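ATP-dependent DNA helicase uvsW (Enterobacteria phage T4, PDB 2OCA) couples ATP hydrolysis to 3'-5' translocation and duplex DNA unwinding, driving branch migration in the recombination-dependent repair and replication-fork processing of phage T4. Local coordinates at residues E296-S301 with N494-T499; D453-A458 with I482-R487; A350-K355 with V421-V426. The protein carries 1 engineered substitution. One frame throughout, in Å; residues are numbered along the deposited sequence.

Interaction 1: residues E296-S301 with N494-T499; sequences ELKINS and NYVMKT
The folded side chain of Lys-298 lies across Val-496, its CE 3.6 Å from the CG2 methyl of Val-496. The two residues belong to neighbouring parallel strands at one margin of the seven-stranded parallel sheet of the C-terminal RecA-like helicase domain, where strand 495-501 is the outermost and 298-305 comes next. Bends at chi2 (-60°) and chi4 fold the lysine chain so that its methylenes cover the valine methyl. Its CG lies 3.8 Å from ND2 of Asn-494. The carbonyl of that asparagine amide accepts a hydrogen bond from the indole of Trp-116, which belongs to the N-terminal half of the chain, and the side chain of Lys-298 sits about 8 Å from that of Ser-138 in the predicted ATP site, so this end of the strand pair probably lies against the first motor domain.

On the other face are Ile-299, Tyr-495, Ser-301 and Met-497. CB of Ile-299 meets CB of Tyr-495 at 3.8 Å; beyond that the tyrosine turns off, its chi1 of 78° carrying the ring away from the isoleucine to touch Ala-489 of helix 476-490. The branched isoleucine suits a strand covered by helices, and the small Ser-301 lets Ile-485 and Tyr-488 of the same helix come close.

Four backbone bonds hold the register. Ile-299 straddles Tyr-495, its N donating to O of Asn-494 (2.8 Å) and its O accepting from N of Val-496 (2.9 Å). Ser-301 repeats the pattern around Met-497: its N reaches O of Val-496, and its O accepts from N of Lys-498 at 2.8 Å while also receiving a CA-H...O contact from Met-497 CA at 3.3 Å.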
loop_
_atom_site.group_PDB
_atom_site.type_symbol
_atom_site.label_atom_id
_atom_site.label_comp_id
_atom_site.label_asym_id
_atom_site.label_seq_id
_atom_site.Cartn_x
_atom_site.Cartn_y
_atom_site.Cartn_z
ATOM N N GLU A 296 -13.822 -2.430 -3.678
ATOM C CA GLU A 296 -14.602 -3.139 -4.691
ATOM C C GLU A 296 -13.720 -3.552 -5.883
ATOM O O GLU A 296 -13.051 -4.590 -5.843
ATOM C CB GLU A 296 -15.758 -2.251 -5.157
ATOM C CG GLU A 296 -16.655 -2.878 -6.201
ATOM C CD GLU A 296 -17.697 -1.906 -6.711
ATOM O OE1 GLU A 296 -18.260 -2.154 -7.799
ATOM O OE2 GLU A 296 -17.955 -0.896 -6.021
ATOM N N LEU A 297 -13.709 -2.749 -6.943
ATOM C CA LEU A 297 -12.889 -3.073 -8.100
ATOM C C LEU A 297 -11.467 -2.551 -7.955
ATOM O O LEU A 297 -11.247 -1.438 -7.483
ATOM C CB LEU A 297 -13.497 -2.491 -9.380
ATOM C CG LEU A 297 -14.670 -3.232 -10.021
ATOM C CD1 LEU A 297 -15.205 -2.421 -11.189
ATOM C CD2 LEU A 297 -14.219 -4.606 -10.477
ATOM N N LYS A 298 -10.510 -3.374 -8.362
ATOM C CA LYS A 298 -9.103 -3.006 -8.336
ATOM C C LYS A 298 -8.710 -3.048 -9.807
ATOM O O LYS A 298 -8.868 -4.080 -10.452
ATOM C CB LYS A 298 -8.301 -4.041 -7.547
ATOM C CG LYS A 298 -6.888 -3.615 -7.166
ATOM C CD LYS A 298 -6.016 -3.292 -8.378
ATOM C CE LYS A 298 -4.597 -2.853 -7.969
ATOM N NZ LYS A 298 -3.708 -3.987 -7.545
ATOM N N ILE A 299 -8.217 -1.936 -10.344
ATOM C CA ILE A 299 -7.830 -1.889 -11.754
ATOM C C ILE A 299 -6.320 -1.904 -11.975
ATOM O O ILE A 299 -5.589 -1.141 -11.359
ATOM C CB ILE A 299 -8.389 -0.630 -12.442
ATOM C CG1 ILE A 299 -9.911 -0.582 -12.290
ATOM C CG2 ILE A 299 -8.013 -0.631 -13.914
ATOM C CD1 ILE A 299 -10.513 0.733 -12.720
ATOM N N ASN A 300 -5.866 -2.769 -12.872
ATOM C CA ASN A 300 -4.450 -2.886 -13.202
ATOM C C ASN A 300 -4.212 -2.545 -14.667
ATOM O O ASN A 300 -4.449 -3.375 -15.549
ATOM C CB ASN A 300 -3.966 -4.313 -12.952
ATOM C CG ASN A 300 -3.463 -4.518 -11.549
ATOM O OD1 ASN A 300 -4.021 -3.980 -10.596
ATOM N ND2 ASN A 300 -2.407 -5.311 -11.409
ATOM N N SER A 301 -3.752 -1.328 -14.934
ATOM C CA SER A 301 -3.474 -0.932 -16.310
ATOM C C SER A 301 -2.107 -1.452 -16.727
ATOM O O SER A 301 -1.080 -1.000 -16.226
ATOM C CB SER A 301 -3.510 0.587 -16.454
ATOM O OG SER A 301 -4.847 1.048 -16.481
ATOM N N ASN A 494 -9.632 2.817 -8.023
ATOM C CA ASN A 494 -8.457 2.203 -7.419
ATOM C C ASN A 494 -7.625 1.585 -8.547
ATOM O O ASN A 494 -7.739 0.383 -8.817
ATOM C CB ASN A 494 -8.909 1.121 -6.422
ATOM C CG ASN A 494 -7.751 0.304 -5.853
ATOM O OD1 ASN A 494 -6.584 0.556 -6.148
ATOM N ND2 ASN A 494 -8.078 -0.681 -5.028
ATOM N N TYR A 495 -6.795 2.395 -9.208
ATOM C CA TYR A 495 -5.990 1.874 -10.305
ATOM C C TYR A 495 -4.479 2.024 -10.164
ATOM O O TYR A 495 -3.972 2.949 -9.534
ATOM C CB TYR A 495 -6.426 2.498 -11.626
ATOM C CG TYR A 495 -5.908 3.890 -11.819
ATOM C CD1 TYR A 495 -6.388 4.940 -11.041
ATOM C CD2 TYR A 495 -4.901 4.154 -12.750
ATOM C CE1 TYR A 495 -5.876 6.228 -11.175
ATOM C CE2 TYR A 495 -4.380 5.432 -12.897
ATOM C CZ TYR A 495 -4.872 6.467 -12.103
ATOM O OH TYR A 495 -4.353 7.737 -12.229
ATOM N N VAL A 496 -3.778 1.098 -10.803
ATOM C CA VAL A 496 -2.327 1.026 -10.802
ATOM C C VAL A 496 -1.837 0.829 -12.237
ATOM O O VAL A 496 -2.562 0.300 -13.079
ATOM C CB VAL A 496 -1.874 -0.175 -9.963
ATOM C CG1 VAL A 496 -0.376 -0.272 -9.960
ATOM C CG2 VAL A 496 -2.418 -0.049 -8.551
ATOM N N MET A 497 -0.609 1.238 -12.523
ATOM C CA MET A 497 -0.083 1.076 -13.869
ATOM C C MET A 497 1.192 0.269 -13.875
ATOM O O MET A 497 2.026 0.415 -12.995
ATOM C CB MET A 497 0.161 2.437 -14.498
ATOM C CG MET A 497 -1.095 3.270 -14.539
ATOM S SD MET A 497 -0.814 4.946 -15.070
ATOM C CE MET A 497 -0.796 5.840 -13.479
ATOM N N LYS A 498 1.331 -0.602 -14.869
ATOM C CA LYS A 498 2.515 -1.440 -14.991
ATOM C C LYS A 498 2.917 -1.498 -16.450
ATOM O O LYS A 498 2.065 -1.458 -17.334
ATOM C CB LYS A 498 2.229 -2.862 -14.500
ATOM C CG LYS A 498 1.672 -2.964 -13.085
ATOM C CD LYS A 498 1.444 -4.423 -12.696
ATOM C CE LYS A 498 0.991 -4.563 -11.248
ATOM N NZ LYS A 498 0.845 -5.994 -10.848
ATOM N N THR A 499 4.216 -1.589 -16.696
ATOM C CA THR A 499 4.732 -1.679 -18.050
ATOM C C THR A 499 5.408 -3.024 -18.204
ATOM O O THR A 499 6.077 -3.502 -17.291
ATOM C CB THR A 499 5.754 -0.606 -18.333
ATOM O OG1 THR A 499 5.152 0.674 -18.126
ATOM C CG2 THR A 499 6.235 -0.710 -19.766
HETATM O O HOH W 1 -11.126 -0.234 -3.556
#

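Interaction 2: residues D453-A458 with I482-R487; sequences DLIDDA and IDRIQR. Unlike the reference sequence in segment 453-458: Asp-457 (reference Ser).
Arg-484 reaches from helix 476-490 down to Asp-453 on strand 450-457, and several atoms of its side chain, from CB to NH2, lie close to that carboxylate. Its CB is 4.1 Å from OD2 of Asp-453. The chain then bends at chi2 and chi3, bringing the guanidinium to meet the aspartate from the opposite direction. NE donates to OD2 of Asp-453 at 3.0 Å; the oxygen lies in the guanidinium plane and is met on its syn side, with an N-H...O angle of 157°. NH2 turns to OD1 of the same carboxylate, making the salt bridge two-pronged, although the modelled separation there is too short to be taken literally. The two flat groups are rotated 47° against each other, so the fork is twisted rather than coplanar. NH2 also passes CG1 of Ile-455 at 3.7 Å, while NH1 points elsewhere and donates to the backbone O of Lys-427, tying the loop before helix 431-440 to the same anchor.

OD2 of Asp-453 takes a second hydrogen bond from the hydroxyl of Tyr-488, one helical turn beyond Arg-484. A buried acid suits this place because the guanidinium would be expected to balance its charge.

Next to the ion pair the contact is greasy: CD1 of Ile-455 touches CD1 of Ile-485 at 3.8 Å, the two side chains crossing at about a right angle, with Phe-303 of strand 298-305 touching both isoleucines. The axes of the helical segment 482-487 and of strand 453-457 approach to 10.1 Å, running obliquely antiparallel at 139°, the layer spacing expected for a helix on a sheet. Strand 450-457, helix 476-490 and parallel strand 495-501 form a beta-alpha-beta crossover of the RecA-like fold, which passes over strand 298-305 lying between the two strands.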
loop_
_atom_site.group_PDB
_atom_site.type_symbol
_atom_site.label_atom_id
_atom_site.label_comp_id
_atom_site.label_asym_id
_atom_site.label_seq_id
_atom_site.Cartn_x
_atom_site.Cartn_y
_atom_site.Cartn_z
ATOM N N ASP A 453 -6.637 -4.260 -17.267
ATOM C CA ASP A 453 -6.883 -3.494 -18.475
ATOM C C ASP A 453 -5.603 -3.456 -19.317
ATOM O O ASP A 453 -4.653 -2.751 -18.986
ATOM C CB ASP A 453 -7.336 -2.076 -18.103
ATOM C CG ASP A 453 -7.504 -1.179 -19.317
ATOM O OD1 ASP A 453 -7.603 -1.726 -20.442
ATOM O OD2 ASP A 453 -7.540 0.065 -19.147
ATOM N N LEU A 454 -5.583 -4.223 -20.402
ATOM C CA LEU A 454 -4.411 -4.274 -21.262
ATOM C C LEU A 454 -4.396 -3.157 -22.302
ATOM O O LEU A 454 -5.334 -2.977 -23.080
ATOM C CB LEU A 454 -4.320 -5.637 -21.949
ATOM C CG LEU A 454 -4.503 -6.864 -21.039
ATOM C CD1 LEU A 454 -4.369 -8.132 -21.872
ATOM C CD2 LEU A 454 -3.473 -6.873 -19.904
ATOM N N ILE A 455 -3.319 -2.388 -22.287
ATOM C CA ILE A 455 -3.145 -1.299 -23.220
ATOM C C ILE A 455 -2.017 -1.728 -24.126
ATOM O O ILE A 455 -0.929 -2.049 -23.659
ATOM C CB ILE A 455 -2.741 -0.014 -22.504
ATOM C CG1 ILE A 455 -3.805 0.354 -21.470
ATOM C CG2 ILE A 455 -2.562 1.109 -23.512
ATOM C CD1 ILE A 455 -3.482 1.615 -20.685
ATOM N N ASP A 456 -2.279 -1.758 -25.422
ATOM C CA ASP A 456 -1.258 -2.158 -26.379
ATOM C C ASP A 456 -0.475 -0.926 -26.783
ATOM O O ASP A 456 -0.954 -0.108 -27.566
ATOM C CB ASP A 456 -1.918 -2.820 -27.590
ATOM C CG ASP A 456 -2.578 -4.145 -27.229
ATOM O OD1 ASP A 456 -1.847 -5.126 -26.986
ATOM O OD2 ASP A 456 -3.823 -4.208 -27.165
ATOM N N ASP A 457 0.728 -0.797 -26.224
ATOM C CA ASP A 457 1.598 0.345 -26.491
ATOM C C ASP A 457 2.512 0.116 -27.680
ATOM O O ASP A 457 3.570 -0.498 -27.549
ATOM C CB ASP A 457 2.460 0.652 -25.263
ATOM C CG ASP A 457 3.363 1.859 -25.465
ATOM O OD1 ASP A 457 3.500 2.321 -26.622
ATOM O OD2 ASP A 457 3.945 2.341 -24.464
ATOM N N ALA A 458 2.096 0.614 -28.838
ATOM C CA ALA A 458 2.880 0.490 -30.052
ATOM C C ALA A 458 3.181 1.903 -30.542
ATOM O O ALA A 458 3.193 2.171 -31.746
ATOM C CB ALA A 458 2.104 -0.288 -31.105
ATOM N N ILE A 482 -4.904 5.516 -22.704
ATOM C CA ILE A 482 -4.611 6.739 -21.988
ATOM C C ILE A 482 -5.925 7.436 -21.639
ATOM O O ILE A 482 -6.077 7.952 -20.532
ATOM C CB ILE A 482 -3.666 7.634 -22.827
ATOM C CG1 ILE A 482 -2.309 6.921 -22.961
ATOM C CG2 ILE A 482 -3.495 9.011 -22.178
ATOM C CD1 ILE A 482 -1.241 7.719 -23.665
ATOM N N ASP A 483 -6.882 7.436 -22.563
ATOM C CA ASP A 483 -8.175 8.050 -22.278
ATOM C C ASP A 483 -8.812 7.337 -21.096
ATOM O O ASP A 483 -9.462 7.960 -20.265
ATOM C CB ASP A 483 -9.127 7.955 -23.470
ATOM C CG ASP A 483 -8.796 8.946 -24.564
ATOM O OD1 ASP A 483 -8.241 10.025 -24.248
ATOM O OD2 ASP A 483 -9.107 8.653 -25.739
ATOM N N ARG A 484 -8.623 6.025 -21.030
ATOM C CA ARG A 484 -9.176 5.222 -19.951
ATOM C C ARG A 484 -8.522 5.546 -18.616
ATOM O O ARG A 484 -9.194 5.585 -17.583
ATOM C CB ARG A 484 -8.997 3.745 -20.266
ATOM C CG ARG A 484 -10.275 3.027 -20.599
ATOM C CD ARG A 484 -10.071 2.096 -21.762
ATOM N NE ARG A 484 -8.966 1.165 -21.569
ATOM C CZ ARG A 484 -8.340 0.567 -22.576
ATOM N NH1 ARG A 484 -8.732 0.820 -23.817
ATOM N NH2 ARG A 484 -7.327 -0.269 -22.356
ATOM N N ILE A 485 -7.210 5.774 -18.639
ATOM C CA ILE A 485 -6.468 6.091 -17.422
ATOM C C ILE A 485 -6.913 7.437 -16.876
ATOM O O ILE A 485 -7.081 7.601 -15.667
ATOM C CB ILE A 485 -4.932 6.092 -17.683
ATOM C CG1 ILE A 485 -4.448 4.650 -17.830
ATOM C CG2 ILE A 485 -4.183 6.763 -16.544
ATOM C CD1 ILE A 485 -3.045 4.531 -18.360
ATOM N N GLN A 486 -7.112 8.400 -17.768
ATOM C CA GLN A 486 -7.553 9.718 -17.342
ATOM C C GLN A 486 -8.961 9.612 -16.743
ATOM O O GLN A 486 -9.317 10.358 -15.833
ATOM C CB GLN A 486 -7.548 10.687 -18.523
ATOM C CG GLN A 486 -7.975 12.088 -18.146
ATOM C CD GLN A 486 -7.137 12.663 -17.020
ATOM O OE1 GLN A 486 -5.918 12.832 -17.152
ATOM N NE2 GLN A 486 -7.784 12.967 -15.899
ATOM N N ARG A 487 -9.756 8.672 -17.248
ATOM C CA ARG A 487 -11.107 8.485 -16.744
ATOM C C ARG A 487 -11.073 7.831 -15.363
ATOM O O ARG A 487 -11.877 8.175 -14.505
ATOM C CB ARG A 487 -11.933 7.632 -17.708
ATOM C CG ARG A 487 -13.371 7.412 -17.254
ATOM C CD ARG A 487 -14.301 8.606 -17.518
ATOM N NE ARG A 487 -14.731 8.673 -18.915
ATOM C CZ ARG A 487 -13.960 9.071 -19.925
ATOM N NH1 ARG A 487 -12.708 9.451 -19.699
ATOM N NH2 ARG A 487 -14.435 9.085 -21.166
#

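Interaction 3: residues A350-K355 with V421-V426; sequences AFVMFK and VLAHGV
Val-421 joins Phe-351 through its backbone N, which donates to the phenylalanine O at an almost straight 173°, and so carries on the parallel pairing in the middle of the C-terminal RecA-like domain's sheet. Strands 349-354 and 417-422 are adjacent there, with strands on both sides, and most of the residues are apolar. The valine's O then accepts from N of Met-353 at 2.8 Å. Its side chain shares a face with that of Val-352, CB lying 4.4 Å from the CG2 of Val-352, and helix 330-344 covers both; beta-branched valines fit this helix-roofed surface well.

Leu-422 looks to the opposite face. Its CD2 packs against CG of Met-353 at 4.1 Å, and Tyr-405 of helix 405-410 touches both residues. The methionine chain, bent at chi2 and chi3, turns its end away from segment 421-426, leaving CG to make the contact; an unbranched, flexible side chain can follow such bends beside Tyr-405.

At Ala-423 the strand has ended, yet one more bond follows: its N donates to O of Met-353 (2.9 Å), in the carbonyl plane but less straight, at 139°. The single methyl lies 4.0 Å from CG1 of Val-352 and also meets Ile-336; a small residue suits this place beneath helix 330-344. Its own O accepts from Arg-332.

His-424 follows in the loop. Its backbone O is held by the hydroxyl of Tyr-405, while the imidazole becomes a platform for Lys-355, whose CB stands 3.9 Å from the ring centroid and only 12° off the normal, a CH-pi contact. With the lysine chain fully extended, its CD continues over the same face, 3.6 Å from NE2 of the histidine. At the ring's edge a water lies in plane, 3.3 Å from that NE2.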
loop_
_atom_site.group_PDB
_atom_site.type_symbol
_atom_site.label_atom_id
_atom_site.label_comp_id
_atom_site.label_asym_id
_atom_site.label_seq_id
_atom_site.Cartn_x
_atom_site.Cartn_y
_atom_site.Cartn_z
ATOM N N ALA A 350 -9.793 -16.756 -12.806
ATOM C CA ALA A 350 -9.681 -15.664 -13.767
ATOM C C ALA A 350 -10.674 -15.784 -14.919
ATOM O O ALA A 350 -11.024 -16.876 -15.352
ATOM C CB ALA A 350 -8.253 -15.599 -14.316
ATOM N N PHE A 351 -11.108 -14.630 -15.410
ATOM C CA PHE A 351 -12.045 -14.511 -16.522
ATOM C C PHE A 351 -11.300 -13.816 -17.659
ATOM O O PHE A 351 -10.838 -12.688 -17.498
ATOM C CB PHE A 351 -13.208 -13.615 -16.108
ATOM C CG PHE A 351 -14.539 -14.296 -16.069
ATOM C CD1 PHE A 351 -14.694 -15.527 -15.441
ATOM C CD2 PHE A 351 -15.665 -13.662 -16.593
ATOM C CE1 PHE A 351 -15.960 -16.117 -15.330
ATOM C CE2 PHE A 351 -16.928 -14.236 -16.492
ATOM C CZ PHE A 351 -17.079 -15.467 -15.857
ATOM N N VAL A 352 -11.157 -14.476 -18.799
ATOM C CA VAL A 352 -10.495 -13.830 -19.922
ATOM C C VAL A 352 -11.581 -13.373 -20.890
ATOM O O VAL A 352 -12.249 -14.183 -21.524
ATOM C CB VAL A 352 -9.524 -14.776 -20.635
ATOM C CG1 VAL A 352 -8.925 -14.084 -21.850
ATOM C CG2 VAL A 352 -8.429 -15.190 -19.679
ATOM N N MET A 353 -11.765 -12.064 -20.988
ATOM C CA MET A 353 -12.782 -11.508 -21.859
ATOM C C MET A 353 -12.297 -11.326 -23.275
ATOM O O MET A 353 -11.228 -10.772 -23.513
ATOM C CB MET A 353 -13.256 -10.150 -21.337
ATOM C CG MET A 353 -13.746 -10.156 -19.906
ATOM S SD MET A 353 -15.135 -11.261 -19.662
ATOM C CE MET A 353 -14.266 -12.814 -19.285
ATOM N N PHE A 354 -13.099 -11.792 -24.220
ATOM C CA PHE A 354 -12.774 -11.637 -25.626
ATOM C C PHE A 354 -14.046 -11.255 -26.374
ATOM O O PHE A 354 -15.158 -11.434 -25.872
ATOM C CB PHE A 354 -12.200 -12.927 -26.210
ATOM C CG PHE A 354 -13.191 -14.033 -26.314
ATOM C CD1 PHE A 354 -13.208 -15.057 -25.376
ATOM C CD2 PHE A 354 -14.128 -14.048 -27.347
ATOM C CE1 PHE A 354 -14.142 -16.084 -25.463
ATOM C CE2 PHE A 354 -15.068 -15.068 -27.444
ATOM C CZ PHE A 354 -15.077 -16.091 -26.501
ATOM N N LYS A 355 -13.873 -10.723 -27.576
ATOM C CA LYS A 355 -15.000 -10.321 -28.397
ATOM C C LYS A 355 -15.224 -11.310 -29.547
ATOM O O LYS A 355 -16.304 -11.883 -29.673
ATOM C CB LYS A 355 -14.758 -8.918 -28.947
ATOM C CG LYS A 355 -15.852 -8.422 -29.856
ATOM C CD LYS A 355 -15.464 -7.101 -30.493
ATOM C CE LYS A 355 -16.538 -6.612 -31.452
ATOM N NZ LYS A 355 -16.145 -5.346 -32.134
ATOM N N VAL A 421 -9.605 -10.407 -17.095
ATOM C CA VAL A 421 -8.603 -9.937 -18.044
ATOM C C VAL A 421 -9.248 -9.489 -19.344
ATOM O O VAL A 421 -9.746 -10.314 -20.102
ATOM C CB VAL A 421 -7.592 -11.053 -18.375
ATOM C CG1 VAL A 421 -6.497 -10.517 -19.273
ATOM C CG2 VAL A 421 -7.026 -11.631 -17.092
ATOM N N LEU A 422 -9.244 -8.188 -19.601
ATOM C CA LEU A 422 -9.828 -7.666 -20.832
ATOM C C LEU A 422 -8.847 -7.932 -21.970
ATOM O O LEU A 422 -7.909 -7.168 -22.178
ATOM C CB LEU A 422 -10.076 -6.165 -20.707
ATOM C CG LEU A 422 -10.852 -5.698 -19.478
ATOM C CD1 LEU A 422 -11.091 -4.195 -19.555
ATOM C CD2 LEU A 422 -12.176 -6.454 -19.400
ATOM N N ALA A 423 -9.063 -9.016 -22.707
ATOM C CA ALA A 423 -8.171 -9.373 -23.804
ATOM C C ALA A 423 -8.481 -8.548 -25.042
ATOM O O ALA A 423 -7.674 -8.482 -25.970
ATOM C CB ALA A 423 -8.291 -10.848 -24.114
ATOM N N HIS A 424 -9.656 -7.932 -25.059
ATOM C CA HIS A 424 -10.039 -7.096 -26.180
ATOM C C HIS A 424 -10.279 -5.703 -25.618
ATOM O O HIS A 424 -11.385 -5.366 -25.185
ATOM C CB HIS A 424 -11.315 -7.610 -26.846
ATOM C CG HIS A 424 -11.587 -6.983 -28.180
ATOM N ND1 HIS A 424 -11.073 -7.484 -29.356
ATOM C CD2 HIS A 424 -12.290 -5.876 -28.516
ATOM C CE1 HIS A 424 -11.450 -6.714 -30.362
ATOM N NE2 HIS A 424 -12.188 -5.731 -29.879
ATOM N N GLY A 425 -9.215 -4.906 -25.616
ATOM C CA GLY A 425 -9.290 -3.552 -25.113
ATOM C C GLY A 425 -10.565 -2.862 -25.536
ATOM O O GLY A 425 -11.015 -2.991 -26.676
ATOM N N VAL A 426 -11.160 -2.141 -24.592
ATOM C CA VAL A 426 -12.385 -1.401 -24.843
ATOM C C VAL A 426 -12.021 -0.192 -25.698
ATOM O O VAL A 426 -11.015 -0.192 -26.418
ATOM C CB VAL A 426 -13.023 -0.900 -23.523
ATOM C CG1 VAL A 426 -14.455 -1.366 -23.446
ATOM C CG2 VAL A 426 -12.228 -1.401 -22.316
HETATM O O HOH W 2 -13.662 -3.094 -31.155
#

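From the N terminus, the chain first traverses the N-terminal parts and the first motor domain, then opens interaction 1 at 296-301. Before that loop closes, 350-355 starts interaction 3, which 421-426 completes after some 65 residues of further strands and helices. Interaction 2 then opens at 453-458 and shuts at 482-487, and a few residues later 494-499 closes interaction 1. Interactions 3 and 2 therefore follow in series, both nested within interaction 1, and none cross. All three reach one sheet: interaction 3 joins central strands, interaction 1 its edge, and interaction 2 lays a helix over the region between, touching each of the others.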